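PDB 4ECM: glucose-1-phosphate thymidylyltransferase from Bacillus anthracis, which catalyses the transfer of a thymidylyl group from dTTP to glucose 1-phosphate, giving dTDP-glucose and pyrophosphate on the route to dTDP-L-rhamnose. Local coordinates for residues R37-P51 with D243-A255. Residues are numbered along the deposited sequence; the frame is centred on the assembly and turned at random. Where two conformers were deposited one is given.
Sequences RLYPITKVTNKHLLP and DAGTHVSLQRANA. With POP (pyrophosphate 2-), chain C; DAU (2'deoxy-thymidine-5'-diphospho-alpha-D-glucose), chain B.
Gly245 O lies over one face of the Arg37 guanidinium, offset toward its rim, and sits 3.5 Å from Arg37 CB. A bend at chi3 (-71°) turns the head so that its edge meets both ligands: NH2 gives one bond to pyrophosphate O3 and another, 2.7 Å long, to O1P of dTDP-glucose, while NE joins O3 as well. Leu38 follows with CD2 centred over one face of the His247 ring, a CH-pi contact 4.0 Å from the centroid and 11° off the normal; the same methyl packs on the backbone where Thr246, the N-cap, leads into helix 247-256. At the edge of that ring a water lies in plane, 2.9 Å from His247 NE2 and within hydrogen-bonding distance of the carbonyls of Arg37 and Tyr39, not all of which it need serve at once. Ile41 runs past the imidazole in the opposite direction and meets Leu250 tip to tip, CD1 to CD2 at 3.8 Å. Lys47, with CG anti to its backbone N (chi1 168°), passes its CD by Ala244 O; NZ pairs with Asp132, shares a water with Gly245 O, and lies so close to pyrophosphate O4 that the exact length is doubtful. The Leu50 side chain crosses that of Leu250 at about a right angle, its CD1 4.2 Å from Leu250 CD2. At the far end Asn254 ND2 donates to Pro51 O (3.0 Å) and, with both acceptors in its amide plane, to Leu250 O one turn back; OD1 accepts from Gly53 and from Gln251 of the second subunit, fixing the amide's rotation. Segment 37-51 continues from the glycine-rich pyrophosphate-binding loop, Gly32 to Arg37, of the Rossmann-like nucleotidyltransferase fold, and the Ala244-Gly245 turn ahead of helix 247-256 backs the arginine and lysine that hold the two products in the active site.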
ATOM      1  N   ARG A  37       1.731   9.245 -19.918  1.00 34.47           N
ATOM      2  CA  ARG A  37       2.120  10.601 -20.333  1.00 35.26           C
ATOM      3  C   ARG A  37       2.739  11.434 -19.213  1.00 33.26           C
ATOM      4  O   ARG A  37       3.571  12.288 -19.472  1.00 34.25           O
ATOM      5  CB  ARG A  37       0.931  11.366 -20.918  1.00 36.46           C
ATOM      6  CG  ARG A  37       0.689  11.120 -22.401  1.00 43.37           C
ATOM      7  CD  ARG A  37      -0.577  11.799 -22.880  1.00 49.62           C
ATOM      8  NE  ARG A  37      -1.755  11.126 -22.341  1.00 55.35           N
ATOM      9  CZ  ARG A  37      -3.009  11.565 -22.447  1.00 59.87           C
ATOM     10  NH1 ARG A  37      -3.276  12.719 -23.063  1.00 61.78           N
ATOM     11  NH2 ARG A  37      -4.003  10.854 -21.911  1.00 60.10           N
ATOM     12  N   LEU A  38       2.315  11.197 -17.974  1.00 29.70           N
ATOM     13  CA  LEU A  38       2.831  11.937 -16.830  1.00 28.12           C
ATOM     14  C   LEU A  38       3.992  11.233 -16.104  1.00 27.75           C
ATOM     15  O   LEU A  38       4.497  11.743 -15.114  1.00 27.77           O
ATOM     16  CB  LEU A  38       1.699  12.205 -15.841  1.00 26.04           C
ATOM     17  CG  LEU A  38       0.556  13.079 -16.353  1.00 25.34           C
ATOM     18  CD1 LEU A  38      -0.571  13.168 -15.323  1.00 21.38           C
ATOM     19  CD2 LEU A  38       1.077  14.458 -16.710  1.00 21.04           C
ATOM     20  N   TYR A  39       4.429  10.085 -16.602  1.00 28.78           N
ATOM     21  CA  TYR A  39       5.502   9.339 -15.937  1.00 30.38           C
ATOM     22  C   TYR A  39       6.756  10.231 -15.838  1.00 30.28           C
ATOM     23  O   TYR A  39       7.082  10.934 -16.784  1.00 31.06           O
ATOM     24  CB  TYR A  39       5.775   8.026 -16.683  1.00 31.67           C
ATOM     25  CG  TYR A  39       6.610   7.029 -15.903  1.00 37.31           C
ATOM     26  CD1 TYR A  39       6.005   6.074 -15.068  1.00 39.24           C
ATOM     27  CD2 TYR A  39       8.005   7.039 -15.992  1.00 41.66           C
ATOM     28  CE1 TYR A  39       6.776   5.160 -14.347  1.00 42.82           C
ATOM     29  CE2 TYR A  39       8.781   6.133 -15.285  1.00 45.37           C
ATOM     30  CZ  TYR A  39       8.174   5.197 -14.466  1.00 47.35           C
ATOM     31  OH  TYR A  39       8.980   4.309 -13.774  1.00 52.19           O
ATOM     32  N   PRO A  40       7.470  10.203 -14.700  1.00 29.93           N
ATOM     33  CA  PRO A  40       7.344   9.413 -13.476  1.00 29.98           C
ATOM     34  C   PRO A  40       6.492   9.945 -12.313  1.00 29.63           C
ATOM     35  O   PRO A  40       6.435   9.283 -11.283  1.00 30.21           O
ATOM     36  CB  PRO A  40       8.800   9.331 -13.004  1.00 30.50           C
ATOM     37  CG  PRO A  40       9.359  10.634 -13.373  1.00 29.41           C
ATOM     38  CD  PRO A  40       8.676  11.052 -14.652  1.00 29.83           C
ATOM     39  N   ILE A  41       5.829  11.092 -12.426  1.00 28.74           N
ATOM     40  CA  ILE A  41       5.043  11.564 -11.275  1.00 28.57           C
ATOM     41  C   ILE A  41       3.868  10.636 -10.995  1.00 29.51           C
ATOM     42  O   ILE A  41       3.224  10.765  -9.944  1.00 30.89           O
ATOM     43  CB  ILE A  41       4.565  13.044 -11.384  1.00 28.20           C
ATOM     44  CG1 ILE A  41       3.626  13.254 -12.580  1.00 31.96           C
ATOM     45  CG2 ILE A  41       5.756  13.985 -11.472  1.00 27.97           C
ATOM     46  CD1 ILE A  41       3.028  14.685 -12.675  1.00 29.99           C
ATOM     47  N   THR A  42       3.600   9.708 -11.926  1.00 29.55           N
ATOM     48  CA  THR A  42       2.527   8.710 -11.804  1.00 28.86           C
ATOM     49  C   THR A  42       3.083   7.289 -11.646  1.00 31.25           C
ATOM     50  O   THR A  42       2.365   6.312 -11.833  1.00 31.35           O
ATOM     51  CB  THR A  42       1.563   8.730 -13.041  1.00 28.47           C
ATOM     52  OG1 THR A  42       2.334   8.714 -14.253  1.00 28.45           O
ATOM     53  CG2 THR A  42       0.639   9.974 -13.020  1.00 20.99           C
ATOM     54  N   LYS A  43       4.356   7.181 -11.290  1.00 32.06           N
ATOM     55  CA  LYS A  43       5.012   5.880 -11.109  1.00 33.35           C
ATOM     56  C   LYS A  43       4.359   5.061 -10.019  1.00 33.26           C
ATOM     57  O   LYS A  43       4.149   3.864 -10.171  1.00 34.16           O
ATOM     58  CB  LYS A  43       6.486   6.093 -10.740  1.00 33.86           C
ATOM     59  CG  LYS A  43       7.315   4.825 -10.505  1.00 36.21           C
ATOM     60  CD  LYS A  43       8.817   5.210 -10.365  1.00 38.19           C
ATOM     61  CE  LYS A  43       9.743   4.027 -10.115  1.00 37.33           C
ATOM     62  NZ  LYS A  43      11.181   4.491  -9.940  1.00 37.19           N
ATOM     63  N   VAL A  44       4.042   5.721  -8.921  1.00 33.44           N
ATOM     64  CA  VAL A  44       3.457   5.072  -7.774  1.00 34.03           C
ATOM     65  C   VAL A  44       1.985   5.402  -7.568  1.00 33.25           C
ATOM     66  O   VAL A  44       1.188   4.518  -7.257  1.00 34.51           O
ATOM     67  CB  VAL A  44       4.206   5.498  -6.477  1.00 35.01           C
ATOM     68  CG1 VAL A  44       3.501   4.971  -5.228  1.00 34.50           C
ATOM     69  CG2 VAL A  44       5.684   5.053  -6.528  1.00 34.91           C
ATOM     70  N   THR A  45       1.671   6.686  -7.690  0.50 33.40           N
ATOM     71  CA  THR A  45       0.371   7.229  -7.305  0.50 32.33           C
ATOM     72  C   THR A  45      -0.895   6.837  -8.069  0.50 31.04           C
ATOM     73  O   THR A  45      -1.662   5.991  -7.613  0.50 32.96           O
ATOM     74  CB  THR A  45       0.471   8.766  -7.228  0.50 33.04           C
ATOM     75  OG1 THR A  45       1.449   9.119  -6.235  0.50 32.57           O
ATOM     76  CG2 THR A  45      -0.880   9.387  -6.869  0.50 30.49           C
ATOM     77  N   ASN A  46      -1.112   7.492  -9.198  0.50 28.47           N
ATOM     78  CA  ASN A  46      -2.327   7.369 -10.014  0.50 26.10           C
ATOM     79  C   ASN A  46      -2.680   8.815 -10.315  0.50 23.85           C
ATOM     80  O   ASN A  46      -2.785   9.631  -9.403  0.50 22.78           O
ATOM     81  CB  ASN A  46      -3.474   6.659  -9.296  0.50 25.18           C
ATOM     82  CG  ASN A  46      -4.743   6.567 -10.162  0.50 26.66           C
ATOM     83  OD1 ASN A  46      -5.543   7.504 -10.230  0.50 26.92           O
ATOM     84  ND2 ASN A  46      -4.934   5.423 -10.806  0.50 28.63           N
ATOM     85  N   LYS A  47      -2.827   9.139 -11.591  1.00 21.84           N
ATOM     86  CA  LYS A  47      -3.022  10.529 -12.015  1.00 22.01           C
ATOM     87  C   LYS A  47      -4.121  11.282 -11.276  1.00 20.24           C
ATOM     88  O   LYS A  47      -3.922  12.407 -10.877  1.00 18.71           O
ATOM     89  CB  LYS A  47      -3.302  10.552 -13.524  1.00 23.37           C
ATOM     90  CG  LYS A  47      -3.807  11.874 -14.053  1.00 25.96           C
ATOM     91  CD  LYS A  47      -3.902  11.916 -15.576  1.00 27.05           C
ATOM     92  CE  LYS A  47      -4.839  10.899 -16.150  1.00 25.17           C
ATOM     93  NZ  LYS A  47      -5.152  11.197 -17.592  1.00 24.28           N
ATOM     94  N   HIS A  48      -5.240  10.608 -11.032  1.00 19.28           N
ATOM     95  CA  HIS A  48      -6.399  11.223 -10.433  1.00 18.78           C
ATOM     96  C   HIS A  48      -6.273  11.486  -8.950  1.00 18.67           C
ATOM     97  O   HIS A  48      -7.202  11.996  -8.350  1.00 18.68           O
ATOM     98  CB  HIS A  48      -7.642  10.395 -10.758  1.00 18.95           C
ATOM     99  CG  HIS A  48      -7.726  10.037 -12.204  1.00 19.28           C
ATOM    100  ND1 HIS A  48      -7.294   8.822 -12.693  1.00 18.04           N
ATOM    101  CD2 HIS A  48      -8.092  10.770 -13.282  1.00 22.59           C
ATOM    102  CE1 HIS A  48      -7.429   8.814 -14.008  1.00 21.87           C
ATOM    103  NE2 HIS A  48      -7.920   9.981 -14.388  1.00 18.46           N
ATOM    104  N   LEU A  49      -5.136  11.134  -8.363  1.00 18.70           N
ATOM    105  CA  LEU A  49      -4.885  11.441  -6.977  1.00 19.86           C
ATOM    106  C   LEU A  49      -3.796  12.519  -6.870  1.00 21.05           C
ATOM    107  O   LEU A  49      -3.389  12.884  -5.763  1.00 21.97           O
ATOM    108  CB  LEU A  49      -4.494  10.197  -6.189  1.00 19.60           C
ATOM    109  CG  LEU A  49      -5.544   9.089  -6.183  1.00 22.76           C
ATOM    110  CD1 LEU A  49      -5.046   7.889  -5.339  1.00 16.77           C
ATOM    111  CD2 LEU A  49      -6.913   9.608  -5.668  1.00 14.03           C
ATOM    112  N   LEU A  50      -3.337  13.031  -8.015  1.00 20.80           N
ATOM    113  CA  LEU A  50      -2.364  14.123  -8.026  1.00 20.49           C
ATOM    114  C   LEU A  50      -3.080  15.442  -7.709  1.00 19.75           C
ATOM    115  O   LEU A  50      -4.271  15.606  -7.983  1.00 18.85           O
ATOM    116  CB  LEU A  50      -1.678  14.231  -9.389  1.00 20.52           C
ATOM    117  CG  LEU A  50      -0.830  13.033  -9.836  1.00 25.35           C
ATOM    118  CD1 LEU A  50      -0.207  13.320 -11.217  1.00 26.88           C
ATOM    119  CD2 LEU A  50       0.259  12.708  -8.815  1.00 19.94           C
ATOM    120  N   PRO A  51      -2.362  16.396  -7.136  1.00 19.28           N
ATOM    121  CA  PRO A  51      -3.002  17.655  -6.807  1.00 19.96           C
ATOM    122  C   PRO A  51      -3.475  18.475  -8.004  1.00 20.27           C
ATOM    123  O   PRO A  51      -2.785  18.537  -9.037  1.00 20.64           O
ATOM    124  CB  PRO A  51      -1.881  18.448  -6.110  1.00 20.78           C
ATOM    125  CG  PRO A  51      -0.915  17.457  -5.684  1.00 20.72           C
ATOM    126  CD  PRO A  51      -0.984  16.327  -6.636  1.00 20.02           C
ATOM    127  N   ASP A 243      -8.235  19.520 -19.714  0.70 22.81           N
ATOM    128  CA  ASP A 243      -7.913  18.180 -19.352  0.70 24.12           C
ATOM    129  C   ASP A 243      -6.718  18.366 -18.417  0.70 24.01           C
ATOM    130  O   ASP A 243      -6.148  19.467 -18.279  0.70 25.40           O
ATOM    131  CB  ASP A 243      -7.465  17.347 -20.547  0.70 26.13           C
ATOM    132  CG  ASP A 243      -6.110  17.789 -21.069  0.70 28.63           C
ATOM    133  OD1 ASP A 243      -6.042  18.882 -21.635  0.70 31.40           O
ATOM    134  OD2 ASP A 243      -5.126  17.047 -20.917  0.70 32.39           O
ATOM    135  N   ALA A 244      -6.355  17.316 -17.730  1.00 23.68           N
ATOM    136  CA  ALA A 244      -5.163  17.377 -16.868  1.00 24.02           C
ATOM    137  C   ALA A 244      -4.247  16.194 -17.076  1.00 23.42           C
ATOM    138  O   ALA A 244      -3.590  15.771 -16.143  1.00 25.55           O
ATOM    139  CB  ALA A 244      -5.582  17.480 -15.411  1.00 21.57           C
ATOM    140  N   GLY A 245      -4.177  15.696 -18.310  1.00 23.75           N
ATOM    141  CA  GLY A 245      -3.400  14.487 -18.650  1.00 23.19           C
ATOM    142  C   GLY A 245      -2.009  14.669 -19.241  1.00 24.58           C
ATOM    143  O   GLY A 245      -1.368  13.682 -19.600  1.00 24.20           O
ATOM    144  N   THR A 246      -1.547  15.922 -19.347  1.00 24.80           N
ATOM    145  CA  THR A 246      -0.206  16.245 -19.830  1.00 24.07           C
ATOM    146  C   THR A 246       0.412  17.167 -18.801  1.00 23.78           C
ATOM    147  O   THR A 246      -0.304  17.837 -18.056  1.00 23.78           O
ATOM    148  CB  THR A 246      -0.239  17.004 -21.179  1.00 26.23           C
ATOM    149  OG1 THR A 246      -0.902  18.260 -20.991  1.00 24.69           O
ATOM    150  CG2 THR A 246      -0.967  16.180 -22.296  1.00 23.93           C
ATOM    151  N   HIS A 247       1.734  17.240 -18.752  1.00 22.86           N
ATOM    152  CA  HIS A 247       2.365  18.132 -17.788  1.00 22.44           C
ATOM    153  C   HIS A 247       1.878  19.567 -17.875  1.00 22.49           C
ATOM    154  O   HIS A 247       1.503  20.157 -16.856  1.00 21.94           O
ATOM    155  CB  HIS A 247       3.884  18.069 -17.879  1.00 22.75           C
ATOM    156  CG  HIS A 247       4.441  16.762 -17.421  1.00 22.92           C
ATOM    157  ND1 HIS A 247       4.449  16.388 -16.092  1.00 22.19           N
ATOM    158  CD2 HIS A 247       4.997  15.736 -18.109  1.00 21.96           C
ATOM    159  CE1 HIS A 247       4.989  15.186 -15.981  1.00 24.58           C
ATOM    160  NE2 HIS A 247       5.328  14.765 -17.191  1.00 25.38           N
ATOM    161  N   VAL A 248       1.859  20.122 -19.083  0.70 22.83           N
ATOM    162  CA  VAL A 248       1.423  21.501 -19.275  0.70 23.18           C
ATOM    163  C   VAL A 248      -0.049  21.709 -18.872  0.70 22.72           C
ATOM    164  O   VAL A 248      -0.383  22.697 -18.212  0.70 21.34           O
ATOM    165  CB  VAL A 248       1.647  21.968 -20.742  0.70 25.01           C
ATOM    166  CG1 VAL A 248       1.033  23.354 -20.977  0.70 24.84           C
ATOM    167  CG2 VAL A 248       3.140  21.973 -21.076  0.70 23.80           C
ATOM    168  N   SER A 249      -0.915  20.773 -19.240  1.00 21.98           N
ATOM    169  CA  SER A 249      -2.345  20.907 -18.928  1.00 22.31           C
ATOM    170  C   SER A 249      -2.632  20.639 -17.441  1.00 22.62           C
ATOM    171  O   SER A 249      -3.540  21.248 -16.856  1.00 22.94           O
ATOM    172  CB  SER A 249      -3.208  20.061 -19.874  1.00 21.20           C
ATOM    173  OG  SER A 249      -3.018  18.665 -19.692  1.00 24.29           O
ATOM    174  N   LEU A 250      -1.844  19.755 -16.825  1.00 22.26           N
ATOM    175  CA  LEU A 250      -1.971  19.510 -15.381  1.00 22.28           C
ATOM    176  C   LEU A 250      -1.600  20.790 -14.627  1.00 20.81           C
ATOM    177  O   LEU A 250      -2.266  21.187 -13.671  1.00 19.95           O
ATOM    178  CB  LEU A 250      -1.065  18.349 -14.932  1.00 22.54           C
ATOM    179  CG  LEU A 250      -0.926  18.106 -13.427  1.00 23.06           C
ATOM    180  CD1 LEU A 250      -2.275  17.728 -12.788  1.00 19.83           C
ATOM    181  CD2 LEU A 250       0.117  17.021 -13.167  1.00 21.49           C
ATOM    182  N   GLN A 251      -0.514  21.419 -15.045  1.00 21.78           N
ATOM    183  CA  GLN A 251      -0.081  22.681 -14.424  1.00 21.62           C
ATOM    184  C   GLN A 251      -1.118  23.778 -14.630  1.00 21.69           C
ATOM    185  O   GLN A 251      -1.373  24.578 -13.724  1.00 21.98           O
ATOM    186  CB  GLN A 251       1.267  23.113 -14.965  1.00 21.85           C
ATOM    187  CG  GLN A 251       2.408  22.176 -14.575  1.00 24.24           C
ATOM    188  CD  GLN A 251       2.596  22.065 -13.078  1.00 25.23           C
ATOM    189  OE1 GLN A 251       2.342  23.019 -12.333  1.00 23.37           O
ATOM    190  NE2 GLN A 251       3.062  20.899 -12.623  1.00 26.31           N
ATOM    191  N   ARG A 252      -1.726  23.805 -15.813  0.50 21.97           N
ATOM    192  CA  ARG A 252      -2.762  24.787 -16.129  0.50 22.62           C
ATOM    193  C   ARG A 252      -3.956  24.582 -15.207  0.50 21.17           C
ATOM    194  O   ARG A 252      -4.473  25.533 -14.623  0.50 22.50           O
ATOM    195  CB  ARG A 252      -3.215  24.614 -17.572  0.50 22.77           C
ATOM    196  CG  ARG A 252      -4.183  25.676 -18.093  0.50 26.53           C
ATOM    197  CD  ARG A 252      -4.765  25.182 -19.399  0.50 32.17           C
ATOM    198  NE  ARG A 252      -3.704  24.601 -20.215  0.50 36.62           N
ATOM    199  CZ  ARG A 252      -3.889  23.654 -21.121  0.50 34.04           C
ATOM    200  NH1 ARG A 252      -2.841  23.198 -21.796  0.50 33.85           N
ATOM    201  NH2 ARG A 252      -5.106  23.154 -21.326  0.50 28.05           N
ATOM    202  N   ALA A 253      -4.389  23.334 -15.079  1.00 20.11           N
ATOM    203  CA  ALA A 253      -5.523  22.994 -14.212  1.00 20.44           C
ATOM    204  C   ALA A 253      -5.219  23.458 -12.788  1.00 20.34           C
ATOM    205  O   ALA A 253      -6.078  24.032 -12.118  1.00 20.71           O
ATOM    206  CB  ALA A 253      -5.791  21.480 -14.245  1.00 18.51           C
ATOM    207  N   ASN A 254      -3.992  23.214 -12.322  1.00 19.67           N
ATOM    208  CA  ASN A 254      -3.601  23.688 -10.998  1.00 19.99           C
ATOM    209  C   ASN A 254      -3.742  25.192 -10.826  1.00 20.07           C
ATOM    210  O   ASN A 254      -4.284  25.644  -9.806  1.00 19.58           O
ATOM    211  CB  ASN A 254      -2.174  23.261 -10.615  1.00 20.13           C
ATOM    212  CG  ASN A 254      -2.141  21.900  -9.979  1.00 18.53           C
ATOM    213  OD1 ASN A 254      -2.203  21.798  -8.758  1.00 19.50           O
ATOM    214  ND2 ASN A 254      -2.106  20.842 -10.790  1.00 14.99           N
ATOM    215  N   ALA A 255      -3.273  25.958 -11.809  1.00 19.33           N
ATOM    216  CA  ALA A 255      -3.359  27.414 -11.739  1.00 21.46           C
ATOM    217  C   ALA A 255      -4.827  27.843 -11.753  1.00 22.26           C
ATOM    218  O   ALA A 255      -5.240  28.673 -10.954  1.00 23.74           O
ATOM    219  CB  ALA A 255      -2.587  28.085 -12.893  1.00 18.60           C
TER
HETATM  220  P1  POP C 302      -2.004   7.987 -20.299  0.60 55.31           P
HETATM  221  O1  POP C 302      -1.340   6.710 -20.745  0.60 54.96           O
HETATM  222  O2  POP C 302      -0.986   9.007 -19.864  0.60 54.89           O
HETATM  223  O3  POP C 302      -2.781   8.530 -21.467  0.60 56.65           O
HETATM  224  O   POP C 302      -2.988   7.645 -19.057  0.60 55.76           O
HETATM  225  P2  POP C 302      -4.538   8.122 -19.008  0.60 56.47           P
HETATM  226  O4  POP C 302      -4.600   9.594 -19.348  0.60 57.83           O
HETATM  227  O5  POP C 302      -5.078   7.921 -17.615  0.60 54.61           O
HETATM  228  O6  POP C 302      -5.383   7.356 -20.019  0.60 54.73           O
HETATM  229  O6  DAU B 301     -10.449  15.098 -22.326  1.00 29.54           O
HETATM  230  C6  DAU B 301     -11.471  15.058 -23.323  1.00 29.79           C
HETATM  231  C5  DAU B 301     -11.172  13.946 -24.318  1.00 29.00           C
HETATM  232  O5  DAU B 301     -11.046  12.735 -23.579  1.00 28.07           O
HETATM  233  C4  DAU B 301     -12.269  13.824 -25.381  1.00 28.91           C
HETATM  234  O4  DAU B 301     -12.336  15.001 -26.178  1.00 24.77           O
HETATM  235  C3  DAU B 301     -12.050  12.627 -26.303  1.00 26.95           C
HETATM  236  O3  DAU B 301     -13.184  12.510 -27.189  1.00 23.48           O
HETATM  237  C2  DAU B 301     -11.894  11.374 -25.434  1.00 27.75           C
HETATM  238  O2  DAU B 301     -11.576  10.224 -26.239  1.00 27.92           O
HETATM  239  C1  DAU B 301     -10.814  11.568 -24.376  1.00 28.85           C
HETATM  240  O1  DAU B 301      -9.548  11.665 -25.019  1.00 31.50           O
HETATM  241  P2  DAU B 301      -8.187  11.330 -24.219  1.00 34.76           P
HETATM  242  O3P DAU B 301      -7.820  12.463 -23.290  1.00 38.83           O
HETATM  243  O4P DAU B 301      -7.205  10.820 -25.236  1.00 29.34           O
HETATM  244  OPP DAU B 301      -8.648  10.109 -23.264  1.00 38.28           O
HETATM  245  P   DAU B 301      -7.643   9.409 -22.222  1.00 39.92           P
HETATM  246  O1P DAU B 301      -6.659  10.438 -21.717  1.00 46.25           O
HETATM  247  O2P DAU B 301      -7.166   8.140 -22.828  1.00 42.20           O
HETATM  248  O5' DAU B 301      -8.616   9.058 -20.985  1.00 43.44           O
HETATM  249  C5' DAU B 301      -9.118  10.106 -20.182  1.00 40.53           C
HETATM  250  C4' DAU B 301      -9.666   9.650 -18.829  1.00 38.69           C
HETATM  251  O4' DAU B 301     -10.447   8.458 -18.887  1.00 32.54           O
HETATM  252  C3' DAU B 301      -8.587   9.447 -17.788  1.00 37.76           C
HETATM  253  O3' DAU B 301      -8.972  10.260 -16.676  1.00 43.53           O
HETATM  254  C2' DAU B 301      -8.631   7.982 -17.425  1.00 37.01           C
HETATM  255  C1' DAU B 301      -9.976   7.506 -17.955  1.00 33.84           C
HETATM  256  N11 DAU B 301      -9.960   6.255 -18.731  1.00 32.61           N
HETATM  257  C61 DAU B 301      -9.143   6.197 -19.889  1.00 32.98           C
HETATM  258  C51 DAU B 301      -8.817   4.983 -20.461  1.00 36.09           C
HETATM  259  C5A DAU B 301      -8.036   4.943 -21.759  1.00 34.46           C
HETATM  260  C21 DAU B 301     -10.247   5.051 -18.060  1.00 29.24           C
HETATM  261  O21 DAU B 301     -10.955   5.112 -16.922  1.00 28.98           O
HETATM  262  N31 DAU B 301      -9.947   3.842 -18.595  1.00 35.32           N
HETATM  263  C41 DAU B 301      -9.245   3.750 -19.755  1.00 35.39           C
HETATM  264  O41 DAU B 301      -8.935   2.537 -20.265  1.00 43.28           O
HETATM  265  O   HOH W   1       2.844  15.343 -20.672  1.00 33.11           O
HETATM  266  O   HOH W   2       6.109  12.486 -18.851  1.00 40.91           O
HETATM  267  O   HOH W   3      -2.447  11.299 -18.793  1.00 26.79           O